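Local coordinates for TATA-binding protein (PDB 1MP9) that probably binds the TATA box of archaeal promoters and, as a general transcription factor, helps activate genes transcribed by RNA polymerase, at residues D5-V13 against S112-N120; F52-I63 against A83-L91. All coordinates share one frame; numbering follows the deposited sequence.

Interaction 1: D5-V13 against S112-N120; sequences DEIPYKAVV and SANLHVIVN
Val12 and Asn114 form a hydrogen-bonded antiparallel pair, each giving its N-H to the other's carbonyl. Val12 N reaches Asn114 O at 3.0 Å, and Asn114 N meets Val12 O at 2.9 Å. Both oxygens also take a CA-H contact, Asn114 O from Ala11 CA at 3.1 Å and Val12 O from Ala113 CA. The non-hydrogen-bonded pair Val13 and Ala113 follows, and its small alanine suits the close backbones.

Beyond Ala11 direct pairing gives way to water. One water accepts from Lys10 N at 2.8 Å and donates to Leu115 O at 2.7 Å, bridging the two segments where they diverge. His116, in a left-handed helical backbone conformation, turns the backbone aside; its CD2 comes within 3.3 Å of Lys10 O, and Asn114 ND2 lies over one face of its ring, toward the rim. ND1 is hydrogen-bonded to Glu192, so the imidazole is held from beyond the pair.

Apolar contacts are sparse. Leu115 CB points away from Ala11, but with CG anti to the carbonyl carbon (chi1 -65°) the branch comes back, and CD2 meets Ala11 CB at 3.9 Å. Farther out, Ile7 CG2 touches Val117 CG1 at 4.3 Å, two branched residues fitting beside Val188.

The ladder joins strands 12-23 and 103-114, the central neighbours of the TBP saddle. Val12 and Asn114 look to the face that in this family is concave and binds DNA; Val13 and Ala113 look to the other. Val13 packs under helix 168-184 at Val171 and His172, Tyr9 sets its ring edge-to-face with Phe179 of that helix, and Ala113 and Leu115 touch strand 159-165 on their other flank.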
ATOM      1  N   ASP A   5      21.136  13.584 -21.494  1.00 33.39           N
ATOM      2  CA  ASP A   5      21.972  12.681 -20.628  1.00 36.21           C
ATOM      3  C   ASP A   5      21.147  11.584 -19.921  1.00 34.14           C
ATOM      4  O   ASP A   5      20.000  11.796 -19.547  1.00 32.84           O
ATOM      5  CB  ASP A   5      22.715  13.499 -19.586  1.00 39.06           C
ATOM      6  CG  ASP A   5      24.204  13.640 -19.905  1.00 43.60           C
ATOM      7  OD1 ASP A   5      24.696  12.926 -20.814  1.00 44.55           O
ATOM      8  OD2 ASP A   5      24.886  14.457 -19.232  1.00 43.90           O
ATOM      9  N   GLU A   6      21.743  10.421 -19.730  1.00 33.34           N
ATOM     10  CA  GLU A   6      21.032   9.321 -19.101  1.00 35.51           C
ATOM     11  C   GLU A   6      21.105   9.349 -17.582  1.00 33.25           C
ATOM     12  O   GLU A   6      22.145   9.622 -17.008  1.00 32.41           O
ATOM     13  CB  GLU A   6      21.560   7.997 -19.656  1.00 39.24           C
ATOM     14  CG  GLU A   6      21.343   7.929 -21.157  1.00 45.91           C
ATOM     15  CD  GLU A   6      22.147   6.847 -21.835  1.00 51.03           C
ATOM     16  OE1 GLU A   6      23.378   6.757 -21.572  1.00 54.37           O
ATOM     17  OE2 GLU A   6      21.547   6.098 -22.647  1.00 53.97           O
ATOM     18  N   ILE A   7      19.977   9.080 -16.942  1.00 31.47           N
ATOM     19  CA  ILE A   7      19.929   9.084 -15.492  1.00 30.89           C
ATOM     20  C   ILE A   7      20.466   7.768 -15.005  1.00 31.37           C
ATOM     21  O   ILE A   7      19.875   6.734 -15.256  1.00 32.87           O
ATOM     22  CB  ILE A   7      18.507   9.265 -15.002  1.00 30.19           C
ATOM     23  CG1 ILE A   7      17.981  10.591 -15.533  1.00 30.46           C
ATOM     24  CG2 ILE A   7      18.460   9.250 -13.473  1.00 28.91           C
ATOM     25  CD1 ILE A   7      16.487  10.770 -15.342  1.00 31.00           C
ATOM     26  N   PRO A   8      21.595   7.791 -14.285  1.00 30.00           N
ATOM     27  CA  PRO A   8      22.183   6.560 -13.782  1.00 30.47           C
ATOM     28  C   PRO A   8      21.381   5.968 -12.637  1.00 28.29           C
ATOM     29  O   PRO A   8      20.723   6.675 -11.902  1.00 27.51           O
ATOM     30  CB  PRO A   8      23.569   7.014 -13.338  1.00 30.57           C
ATOM     31  CG  PRO A   8      23.245   8.342 -12.719  1.00 32.32           C
ATOM     32  CD  PRO A   8      22.280   8.967 -13.720  1.00 30.70           C
ATOM     33  N   TYR A   9      21.452   4.653 -12.506  1.00 29.85           N
ATOM     34  CA  TYR A   9      20.774   3.934 -11.437  1.00 28.95           C
ATOM     35  C   TYR A   9      21.658   4.085 -10.195  1.00 27.17           C
ATOM     36  O   TYR A   9      22.789   3.624 -10.171  1.00 26.30           O
ATOM     37  CB  TYR A   9      20.615   2.450 -11.810  1.00 29.47           C
ATOM     38  CG  TYR A   9      19.866   1.641 -10.772  1.00 29.84           C
ATOM     39  CD1 TYR A   9      18.475   1.653 -10.713  1.00 31.27           C
ATOM     40  CD2 TYR A   9      20.559   0.905  -9.811  1.00 29.81           C
ATOM     41  CE1 TYR A   9      17.790   0.945  -9.719  1.00 32.25           C
ATOM     42  CE2 TYR A   9      19.890   0.194  -8.819  1.00 31.34           C
ATOM     43  CZ  TYR A   9      18.509   0.217  -8.779  1.00 31.17           C
ATOM     44  OH  TYR A   9      17.851  -0.488  -7.796  1.00 34.83           O
ATOM     45  N   LYS A  10      21.139   4.738  -9.164  1.00 25.63           N
ATOM     46  CA  LYS A  10      21.909   4.955  -7.946  1.00 25.27           C
ATOM     47  C   LYS A  10      21.077   4.575  -6.735  1.00 23.23           C
ATOM     48  O   LYS A  10      21.361   5.003  -5.614  1.00 21.60           O
ATOM     49  CB  LYS A  10      22.306   6.437  -7.838  1.00 27.42           C
ATOM     50  CG  LYS A  10      23.201   6.963  -8.983  1.00 31.05           C
ATOM     51  CD  LYS A  10      24.629   6.450  -8.860  1.00 36.63           C
ATOM     52  CE  LYS A  10      25.252   6.870  -7.534  1.00 38.44           C
ATOM     53  NZ  LYS A  10      26.579   6.217  -7.303  1.00 43.10           N
ATOM     54  N   ALA A  11      20.039   3.775  -6.953  1.00 22.40           N
ATOM     55  CA  ALA A  11      19.169   3.392  -5.840  1.00 22.18           C
ATOM     56  C   ALA A  11      19.872   2.489  -4.850  1.00 20.63           C
ATOM     57  O   ALA A  11      20.639   1.614  -5.235  1.00 21.35           O
ATOM     58  CB  ALA A  11      17.922   2.710  -6.366  1.00 22.97           C
ATOM     59  N   VAL A  12      19.614   2.731  -3.571  1.00 21.01           N
ATOM     60  CA  VAL A  12      20.189   1.969  -2.474  1.00 21.40           C
ATOM     61  C   VAL A  12      19.048   1.318  -1.701  1.00 22.65           C
ATOM     62  O   VAL A  12      18.085   1.993  -1.283  1.00 21.97           O
ATOM     63  CB  VAL A  12      20.993   2.887  -1.532  1.00 21.42           C
ATOM     64  CG1 VAL A  12      21.494   2.089  -0.312  1.00 22.94           C
ATOM     65  CG2 VAL A  12      22.187   3.500  -2.316  1.00 20.02           C
ATOM     66  N   VAL A  13      19.158   0.001  -1.531  1.00 21.13           N
ATOM     67  CA  VAL A  13      18.150  -0.783  -0.849  1.00 20.89           C
ATOM     68  C   VAL A  13      18.622  -1.146   0.556  1.00 21.23           C
ATOM     69  O   VAL A  13      19.771  -1.524   0.736  1.00 21.02           O
ATOM     70  CB  VAL A  13      17.854  -2.111  -1.620  1.00 22.96           C
ATOM     71  CG1 VAL A  13      16.873  -2.989  -0.801  1.00 22.28           C
ATOM     72  CG2 VAL A  13      17.262  -1.799  -3.017  1.00 22.63           C
ATOM     73  N   SER A 112      13.485  -0.574   2.680  1.00 19.63           N
ATOM     74  CA  SER A 112      13.350   0.808   2.261  1.00 20.88           C
ATOM     75  C   SER A 112      14.349   0.965   1.110  1.00 20.28           C
ATOM     76  O   SER A 112      15.208   0.084   0.871  1.00 21.18           O
ATOM     77  CB  SER A 112      13.696   1.796   3.375  1.00 19.57           C
ATOM     78  OG  SER A 112      15.013   1.593   3.854  1.00 22.48           O
ATOM     79  N   ALA A 113      14.184   2.047   0.351  1.00 18.99           N
ATOM     80  CA  ALA A 113      15.099   2.352  -0.724  1.00 19.33           C
ATOM     81  C   ALA A 113      15.191   3.844  -0.882  1.00 20.20           C
ATOM     82  O   ALA A 113      14.277   4.590  -0.489  1.00 20.27           O
ATOM     83  CB  ALA A 113      14.644   1.738  -2.034  1.00 19.34           C
ATOM     84  N   ASN A 114      16.316   4.269  -1.444  1.00 19.97           N
ATOM     85  CA  ASN A 114      16.546   5.666  -1.761  1.00 21.46           C
ATOM     86  C   ASN A 114      16.858   5.663  -3.236  1.00 19.41           C
ATOM     87  O   ASN A 114      17.914   5.151  -3.638  1.00 19.94           O
ATOM     88  CB  ASN A 114      17.764   6.208  -1.048  1.00 25.78           C
ATOM     89  CG  ASN A 114      17.431   7.327  -0.129  1.00 34.55           C
ATOM     90  OD1 ASN A 114      16.721   7.135   0.890  1.00 38.09           O
ATOM     91  ND2 ASN A 114      17.926   8.529  -0.461  1.00 34.85           N
ATOM     92  N   LEU A 115      15.981   6.251  -4.041  1.00 14.91           N
ATOM     93  CA  LEU A 115      16.214   6.286  -5.487  1.00 17.97           C
ATOM     94  C   LEU A 115      17.207   7.380  -5.835  1.00 17.62           C
ATOM     95  O   LEU A 115      17.765   7.366  -6.908  1.00 16.63           O
ATOM     96  CB  LEU A 115      14.921   6.555  -6.251  1.00 19.32           C
ATOM     97  CG  LEU A 115      13.842   5.478  -6.148  1.00 21.98           C
ATOM     98  CD1 LEU A 115      12.599   5.953  -6.911  1.00 22.70           C
ATOM     99  CD2 LEU A 115      14.349   4.178  -6.734  1.00 20.83           C
ATOM    100  N   HIS A 116      17.413   8.332  -4.929  1.00 18.32           N
ATOM    101  CA  HIS A 116      18.369   9.428  -5.175  1.00 18.87           C
ATOM    102  C   HIS A 116      18.034  10.334  -6.333  1.00 20.06           C
ATOM    103  O   HIS A 116      18.909  10.828  -7.055  1.00 21.71           O
ATOM    104  CB  HIS A 116      19.782   8.874  -5.331  1.00 20.04           C
ATOM    105  CG  HIS A 116      20.403   8.503  -4.028  1.00 19.84           C
ATOM    106  ND1 HIS A 116      20.938   9.442  -3.177  1.00 20.87           N
ATOM    107  CD2 HIS A 116      20.463   7.320  -3.370  1.00 19.61           C
ATOM    108  CE1 HIS A 116      21.299   8.858  -2.047  1.00 20.39           C
ATOM    109  NE2 HIS A 116      21.018   7.570  -2.137  1.00 21.40           N
ATOM    110  N   VAL A 117      16.739  10.546  -6.512  1.00 18.59           N
ATOM    111  CA  VAL A 117      16.232  11.442  -7.531  1.00 17.53           C
ATOM    112  C   VAL A 117      14.941  11.918  -6.933  1.00 17.02           C
ATOM    113  O   VAL A 117      14.395  11.250  -6.074  1.00 17.52           O
ATOM    114  CB  VAL A 117      15.853  10.699  -8.849  1.00 19.13           C
ATOM    115  CG1 VAL A 117      17.058  10.076  -9.439  1.00 17.91           C
ATOM    116  CG2 VAL A 117      14.729   9.636  -8.556  1.00 14.31           C
ATOM    117  N   ILE A 118      14.450  13.055  -7.390  1.00 17.56           N
ATOM    118  CA  ILE A 118      13.170  13.547  -6.937  1.00 19.81           C
ATOM    119  C   ILE A 118      12.113  12.908  -7.850  1.00 20.11           C
ATOM    120  O   ILE A 118      12.339  12.776  -9.041  1.00 19.65           O
ATOM    121  CB  ILE A 118      13.106  15.093  -7.061  1.00 19.82           C
ATOM    122  CG1 ILE A 118      13.833  15.712  -5.854  1.00 21.63           C
ATOM    123  CG2 ILE A 118      11.664  15.594  -7.149  1.00 19.39           C
ATOM    124  CD1 ILE A 118      13.871  17.272  -5.882  1.00 23.11           C
ATOM    125  N   VAL A 119      10.970  12.521  -7.286  1.00 17.73           N
ATOM    126  CA  VAL A 119       9.911  11.901  -8.078  1.00 18.37           C
ATOM    127  C   VAL A 119       8.736  12.845  -8.242  1.00 17.66           C
ATOM    128  O   VAL A 119       8.256  13.407  -7.274  1.00 17.45           O
ATOM    129  CB  VAL A 119       9.427  10.587  -7.393  1.00 19.09           C
ATOM    130  CG1 VAL A 119       8.431   9.818  -8.317  1.00 17.60           C
ATOM    131  CG2 VAL A 119      10.664   9.714  -7.082  1.00 18.08           C
ATOM    132  N   ASN A 120       8.284  13.056  -9.472  1.00 17.96           N
ATOM    133  CA  ASN A 120       7.125  13.912  -9.661  1.00 17.76           C
ATOM    134  C   ASN A 120       5.905  12.980  -9.478  1.00 18.67           C
ATOM    135  O   ASN A 120       5.493  12.289 -10.416  1.00 18.56           O
ATOM    136  CB  ASN A 120       7.139  14.542 -11.076  1.00 19.75           C
ATOM    137  CG  ASN A 120       6.001  15.546 -11.287  1.00 21.21           C
ATOM    138  OD1 ASN A 120       4.997  15.484 -10.621  1.00 20.71           O
ATOM    139  ND2 ASN A 120       6.172  16.459 -12.219  1.00 22.66           N
TER
HETATM  140  O   HOH W   1      18.610   5.877  -8.982  1.00 40.81           O

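Interaction 2: F52-I63 against A83-L91; sequences FRLESPKITSLI and AVKRIIKTL
The hairpin bearing Leu54 and Ser61 lies against Ile87 of helix 83-91, strand 52-54 running at 125° to the helix and strand 59-63 at 54°, with axes 10.2 and 10.1 Å away. Ile87 settles between the side chains of Leu54 and Ser61: its CG1 presses on Leu54 CD1 at 3.5 Å, tighter than usual, and its CD1 meets Ser61 CB at 3.6 Å, where a small residue leaves room. Phe52, CG anti to the backbone N (chi1 -178°), extends its ring toward the helix, where Thr90 CG2 meets CE1 at the ring edge, 3.9 Å away, Leu91 CD2 lies obliquely and CE2 rests by Ile87 CG1. Replacing the ring by an alanine's methyl is likely to open a gap beside Ile87, Thr90 and Leu91, leaving their aliphatic groups without the ring they pack on. This is the helix-on-sheet layer of the TBP repeat, in which a long helix covers the convex side of the antiparallel sheet. Ile63 and Leu91 meet tip to tip, CD1 to CD1 at 4.0 Å. At the surface Arg86 stretches out, one guanidinium face over Leu54 CD2, its apolar stem running alongside the leucine in the opposite sense; NH1 gives Glu55 O a hydrogen bond of 3.1 Å, the oxygen lying in the guanidinium plane. Thr90 OG1 bonds Arg86 O.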
ATOM      1  N   PHE A  52       8.627 -14.311  23.295  1.00 28.01           N
ATOM      2  CA  PHE A  52      10.012 -14.545  23.673  1.00 30.94           C
ATOM      3  C   PHE A  52      10.826 -13.411  23.062  1.00 33.18           C
ATOM      4  O   PHE A  52      10.895 -13.284  21.858  1.00 32.11           O
ATOM      5  CB  PHE A  52      10.440 -15.895  23.101  1.00 32.51           C
ATOM      6  CG  PHE A  52      11.838 -16.305  23.458  1.00 33.19           C
ATOM      7  CD1 PHE A  52      12.063 -17.401  24.286  1.00 35.18           C
ATOM      8  CD2 PHE A  52      12.939 -15.594  22.969  1.00 36.39           C
ATOM      9  CE1 PHE A  52      13.356 -17.784  24.622  1.00 34.48           C
ATOM     10  CE2 PHE A  52      14.242 -15.974  23.304  1.00 35.01           C
ATOM     11  CZ  PHE A  52      14.449 -17.064  24.127  1.00 34.12           C
ATOM     12  N   ARG A  53      11.436 -12.575  23.890  1.00 36.65           N
ATOM     13  CA  ARG A  53      12.205 -11.450  23.367  1.00 40.56           C
ATOM     14  C   ARG A  53      13.691 -11.643  23.548  1.00 42.52           C
ATOM     15  O   ARG A  53      14.151 -12.067  24.609  1.00 43.35           O
ATOM     16  CB  ARG A  53      11.789 -10.140  24.053  1.00 41.76           C
ATOM     17  CG  ARG A  53      10.348  -9.725  23.815  1.00 44.46           C
ATOM     18  CD  ARG A  53      10.000  -8.449  24.581  1.00 46.26           C
ATOM     19  NE  ARG A  53       8.725  -7.878  24.146  1.00 48.87           N
ATOM     20  CZ  ARG A  53       7.550  -8.101  24.731  1.00 49.99           C
ATOM     21  NH1 ARG A  53       7.463  -8.891  25.797  1.00 50.77           N
ATOM     22  NH2 ARG A  53       6.456  -7.529  24.246  1.00 50.09           N
ATOM     23  N   LEU A  54      14.445 -11.360  22.492  1.00 44.35           N
ATOM     24  CA  LEU A  54      15.891 -11.457  22.562  1.00 46.85           C
ATOM     25  C   LEU A  54      16.395 -10.032  22.492  1.00 48.31           C
ATOM     26  O   LEU A  54      15.774  -9.164  21.868  1.00 47.90           O
ATOM     27  CB  LEU A  54      16.445 -12.263  21.399  1.00 47.27           C
ATOM     28  CG  LEU A  54      16.392 -13.767  21.633  1.00 47.89           C
ATOM     29  CD1 LEU A  54      16.837 -14.524  20.398  1.00 47.20           C
ATOM     30  CD2 LEU A  54      17.289 -14.090  22.805  1.00 48.05           C
ATOM     31  N   GLU A  55      17.511  -9.778  23.151  1.00 49.71           N
ATOM     32  CA  GLU A  55      18.059  -8.441  23.137  1.00 51.07           C
ATOM     33  C   GLU A  55      19.334  -8.461  22.323  1.00 50.03           C
ATOM     34  O   GLU A  55      20.025  -9.473  22.274  1.00 49.91           O
ATOM     35  CB  GLU A  55      18.338  -7.981  24.561  1.00 53.40           C
ATOM     36  CG  GLU A  55      18.277  -6.491  24.696  1.00 56.93           C
ATOM     37  CD  GLU A  55      17.055  -5.922  24.011  1.00 58.86           C
ATOM     38  OE1 GLU A  55      15.933  -6.388  24.309  1.00 59.95           O
ATOM     39  OE2 GLU A  55      17.218  -5.009  23.173  1.00 60.91           O
ATOM     40  N   SER A  56      19.618  -7.347  21.663  1.00 50.20           N
ATOM     41  CA  SER A  56      20.818  -7.206  20.833  1.00 50.06           C
ATOM     42  C   SER A  56      21.299  -8.511  20.185  1.00 48.83           C
ATOM     43  O   SER A  56      22.056  -9.274  20.793  1.00 49.74           O
ATOM     44  CB  SER A  56      21.960  -6.629  21.669  1.00 50.53           C
ATOM     45  OG  SER A  56      22.403  -7.585  22.617  1.00 51.09           O
ATOM     46  N   PRO A  57      20.872  -8.771  18.940  1.00 47.17           N
ATOM     47  CA  PRO A  57      19.982  -7.859  18.221  1.00 44.88           C
ATOM     48  C   PRO A  57      18.561  -7.969  18.777  1.00 43.46           C
ATOM     49  O   PRO A  57      18.198  -8.975  19.390  1.00 41.87           O
ATOM     50  CB  PRO A  57      20.109  -8.327  16.774  1.00 45.42           C
ATOM     51  CG  PRO A  57      20.339  -9.795  16.910  1.00 45.37           C
ATOM     52  CD  PRO A  57      21.282  -9.905  18.089  1.00 46.32           C
ATOM     53  N   LYS A  58      17.779  -6.914  18.587  1.00 41.38           N
ATOM     54  CA  LYS A  58      16.416  -6.880  19.070  1.00 40.21           C
ATOM     55  C   LYS A  58      15.590  -7.821  18.195  1.00 38.04           C
ATOM     56  O   LYS A  58      15.387  -7.578  17.003  1.00 38.13           O
ATOM     57  CB  LYS A  58      15.869  -5.449  19.003  1.00 41.69           C
ATOM     58  CG  LYS A  58      14.491  -5.241  19.637  1.00 43.97           C
ATOM     59  CD  LYS A  58      14.091  -3.760  19.615  1.00 47.34           C
ATOM     60  CE  LYS A  58      14.951  -2.926  20.580  1.00 49.15           C
ATOM     61  NZ  LYS A  58      14.913  -1.452  20.290  1.00 51.02           N
ATOM     62  N   ILE A  59      15.141  -8.916  18.785  1.00 34.16           N
ATOM     63  CA  ILE A  59      14.337  -9.880  18.052  1.00 32.84           C
ATOM     64  C   ILE A  59      13.161 -10.317  18.899  1.00 31.11           C
ATOM     65  O   ILE A  59      13.302 -10.456  20.118  1.00 30.25           O
ATOM     66  CB  ILE A  59      15.138 -11.152  17.727  1.00 32.89           C
ATOM     67  CG1 ILE A  59      16.366 -10.800  16.892  1.00 34.49           C
ATOM     68  CG2 ILE A  59      14.258 -12.133  16.959  1.00 32.41           C
ATOM     69  CD1 ILE A  59      16.029 -10.352  15.496  1.00 32.26           C
ATOM     70  N   THR A  60      12.000 -10.499  18.273  1.00 28.78           N
ATOM     71  CA  THR A  60      10.865 -10.989  19.026  1.00 28.20           C
ATOM     72  C   THR A  60      10.403 -12.280  18.399  1.00 27.00           C
ATOM     73  O   THR A  60      10.346 -12.422  17.180  1.00 24.03           O
ATOM     74  CB  THR A  60       9.707  -9.998  19.086  1.00 29.71           C
ATOM     75  OG1 THR A  60      10.119  -8.853  19.838  1.00 31.72           O
ATOM     76  CG2 THR A  60       8.476 -10.629  19.807  1.00 27.66           C
ATOM     77  N   SER A  61      10.109 -13.246  19.254  1.00 25.77           N
ATOM     78  CA  SER A  61       9.631 -14.530  18.780  1.00 25.68           C
ATOM     79  C   SER A  61       8.276 -14.762  19.412  1.00 23.90           C
ATOM     80  O   SER A  61       8.116 -14.606  20.623  1.00 25.80           O
ATOM     81  CB  SER A  61      10.600 -15.634  19.203  1.00 26.83           C
ATOM     82  OG  SER A  61      10.200 -16.870  18.632  1.00 31.73           O
ATOM     83  N   LEU A  62       7.287 -15.091  18.596  1.00 23.94           N
ATOM     84  CA  LEU A  62       5.939 -15.371  19.115  1.00 23.86           C
ATOM     85  C   LEU A  62       5.770 -16.870  18.913  1.00 23.99           C
ATOM     86  O   LEU A  62       5.849 -17.350  17.772  1.00 22.00           O
ATOM     87  CB  LEU A  62       4.884 -14.600  18.313  1.00 23.74           C
ATOM     88  CG  LEU A  62       5.175 -13.096  18.207  1.00 25.28           C
ATOM     89  CD1 LEU A  62       4.173 -12.441  17.301  1.00 26.07           C
ATOM     90  CD2 LEU A  62       5.106 -12.452  19.611  1.00 27.08           C
ATOM     91  N   ILE A  63       5.532 -17.589  20.018  1.00 23.40           N
ATOM     92  CA  ILE A  63       5.422 -19.041  19.992  1.00 24.18           C
ATOM     93  C   ILE A  63       3.993 -19.518  20.234  1.00 22.92           C
ATOM     94  O   ILE A  63       3.394 -19.256  21.278  1.00 22.25           O
ATOM     95  CB  ILE A  63       6.411 -19.651  21.037  1.00 25.73           C
ATOM     96  CG1 ILE A  63       7.832 -19.196  20.700  1.00 28.43           C
ATOM     97  CG2 ILE A  63       6.385 -21.182  21.004  1.00 24.43           C
ATOM     98  CD1 ILE A  63       8.871 -19.507  21.787  1.00 30.18           C
ATOM     99  N   ALA A  83      19.440 -15.751  15.096  1.00 27.67           N
ATOM    100  CA  ALA A  83      18.379 -15.548  16.072  1.00 26.42           C
ATOM    101  C   ALA A  83      17.593 -16.827  16.306  1.00 25.48           C
ATOM    102  O   ALA A  83      17.314 -17.196  17.438  1.00 26.97           O
ATOM    103  CB  ALA A  83      17.437 -14.440  15.586  1.00 26.34           C
ATOM    104  N   VAL A  84      17.248 -17.524  15.233  1.00 25.90           N
ATOM    105  CA  VAL A  84      16.472 -18.748  15.376  1.00 25.49           C
ATOM    106  C   VAL A  84      17.251 -19.778  16.196  1.00 27.33           C
ATOM    107  O   VAL A  84      16.699 -20.416  17.106  1.00 27.65           O
ATOM    108  CB  VAL A  84      16.133 -19.342  14.012  1.00 23.59           C
ATOM    109  CG1 VAL A  84      15.587 -20.747  14.177  1.00 24.86           C
ATOM    110  CG2 VAL A  84      15.080 -18.480  13.323  1.00 27.63           C
ATOM    111  N   LYS A  85      18.527 -19.937  15.860  1.00 28.33           N
ATOM    112  CA  LYS A  85      19.384 -20.881  16.581  1.00 32.32           C
ATOM    113  C   LYS A  85      19.458 -20.468  18.041  1.00 32.31           C
ATOM    114  O   LYS A  85      19.392 -21.297  18.948  1.00 33.59           O
ATOM    115  CB  LYS A  85      20.795 -20.897  15.991  1.00 31.26           C
ATOM    116  CG  LYS A  85      20.882 -21.528  14.621  1.00 36.00           C
ATOM    117  CD  LYS A  85      22.349 -21.665  14.182  1.00 39.48           C
ATOM    118  CE  LYS A  85      22.468 -22.292  12.774  1.00 42.59           C
ATOM    119  NZ  LYS A  85      23.904 -22.566  12.342  1.00 42.52           N
ATOM    120  N   ARG A  86      19.586 -19.172  18.275  1.00 34.59           N
ATOM    121  CA  ARG A  86      19.668 -18.700  19.643  1.00 35.10           C
ATOM    122  C   ARG A  86      18.371 -19.046  20.368  1.00 35.43           C
ATOM    123  O   ARG A  86      18.395 -19.579  21.481  1.00 35.96           O
ATOM    124  CB  ARG A  86      19.915 -17.191  19.668  1.00 36.59           C
ATOM    125  CG  ARG A  86      20.267 -16.674  21.039  1.00 40.66           C
ATOM    126  CD  ARG A  86      20.508 -15.163  21.070  1.00 44.77           C
ATOM    127  NE  ARG A  86      20.842 -14.754  22.437  1.00 47.54           N
ATOM    128  CZ  ARG A  86      20.850 -13.500  22.882  1.00 48.74           C
ATOM    129  NH1 ARG A  86      20.542 -12.487  22.074  1.00 48.07           N
ATOM    130  NH2 ARG A  86      21.152 -13.271  24.155  1.00 49.70           N
ATOM    131  N   ILE A  87      17.234 -18.786  19.726  1.00 34.51           N
ATOM    132  CA  ILE A  87      15.953 -19.077  20.364  1.00 34.53           C
ATOM    133  C   ILE A  87      15.808 -20.567  20.662  1.00 35.57           C
ATOM    134  O   ILE A  87      15.477 -20.961  21.785  1.00 35.14           O
ATOM    135  CB  ILE A  87      14.762 -18.624  19.482  1.00 32.60           C
ATOM    136  CG1 ILE A  87      14.759 -17.101  19.359  1.00 32.65           C
ATOM    137  CG2 ILE A  87      13.444 -19.108  20.076  1.00 31.85           C
ATOM    138  CD1 ILE A  87      13.891 -16.562  18.214  1.00 31.83           C
ATOM    139  N   ILE A  88      16.062 -21.390  19.652  1.00 36.20           N
ATOM    140  CA  ILE A  88      15.933 -22.830  19.807  1.00 36.66           C
ATOM    141  C   ILE A  88      16.846 -23.364  20.904  1.00 37.40           C
ATOM    142  O   ILE A  88      16.437 -24.210  21.693  1.00 35.76           O
ATOM    143  CB  ILE A  88      16.215 -23.556  18.466  1.00 37.07           C
ATOM    144  CG1 ILE A  88      15.092 -23.235  17.469  1.00 36.57           C
ATOM    145  CG2 ILE A  88      16.277 -25.069  18.686  1.00 37.40           C
ATOM    146  CD1 ILE A  88      15.337 -23.726  16.044  1.00 35.96           C
ATOM    147  N   LYS A  89      18.070 -22.849  20.974  1.00 39.48           N
ATOM    148  CA  LYS A  89      19.013 -23.296  21.999  1.00 41.01           C
ATOM    149  C   LYS A  89      18.373 -23.116  23.381  1.00 40.56           C
ATOM    150  O   LYS A  89      18.355 -24.041  24.205  1.00 37.98           O
ATOM    151  CB  LYS A  89      20.319 -22.497  21.916  1.00 42.58           C
ATOM    152  CG  LYS A  89      21.478 -23.110  22.714  1.00 45.36           C
ATOM    153  CD  LYS A  89      22.806 -22.351  22.543  1.00 47.68           C
ATOM    154  CE  LYS A  89      23.963 -23.117  23.214  1.00 49.37           C
ATOM    155  NZ  LYS A  89      25.336 -22.514  23.070  1.00 51.01           N
ATOM    156  N   THR A  90      17.821 -21.930  23.619  1.00 39.90           N
ATOM    157  CA  THR A  90      17.183 -21.640  24.910  1.00 39.25           C
ATOM    158  C   THR A  90      15.983 -22.533  25.198  1.00 38.72           C
ATOM    159  O   THR A  90      15.898 -23.152  26.266  1.00 37.44           O
ATOM    160  CB  THR A  90      16.727 -20.188  24.989  1.00 39.23           C
ATOM    161  OG1 THR A  90      17.835 -19.339  24.716  1.00 38.57           O
ATOM    162  CG2 THR A  90      16.198 -19.861  26.382  1.00 40.09           C
ATOM    163  N   LEU A  91      15.044 -22.600  24.261  1.00 37.76           N
ATOM    164  CA  LEU A  91      13.886 -23.449  24.471  1.00 37.71           C
ATOM    165  C   LEU A  91      14.378 -24.846  24.857  1.00 39.12           C
ATOM    166  O   LEU A  91      13.784 -25.513  25.712  1.00 38.06           O
ATOM    167  CB  LEU A  91      13.035 -23.528  23.210  1.00 37.24           C
ATOM    168  CG  LEU A  91      12.522 -22.173  22.743  1.00 36.65           C
ATOM    169  CD1 LEU A  91      11.610 -22.382  21.557  1.00 36.40           C
ATOM    170  CD2 LEU A  91      11.801 -21.460  23.895  1.00 37.39           C
TER
HETATM  171  O   HOH W   2      19.226 -11.381  25.339  1.00 49.27           O

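How the interactions relate
Interaction 1 and interaction 2 share no strand or helix, yet both hold elements of one continuous antiparallel sheet. Their centres lie 36 Å apart on opposite sides of the chain's centre, and their nearest atoms about 16 Å. In sequence, 52-63 with 83-91 is nested inside the long loop closed by 5-13 and 112-120, and helix 77-93 leads on to strand 103-114. The first contact, partly buried, joins neighbouring strands edge to edge and relies on backbone bonds and a water. The second is mostly buried within repeat 1; it sets helix on sheet through aliphatic and aromatic side chains, keeping its polar bond across the interface at the exposed margin.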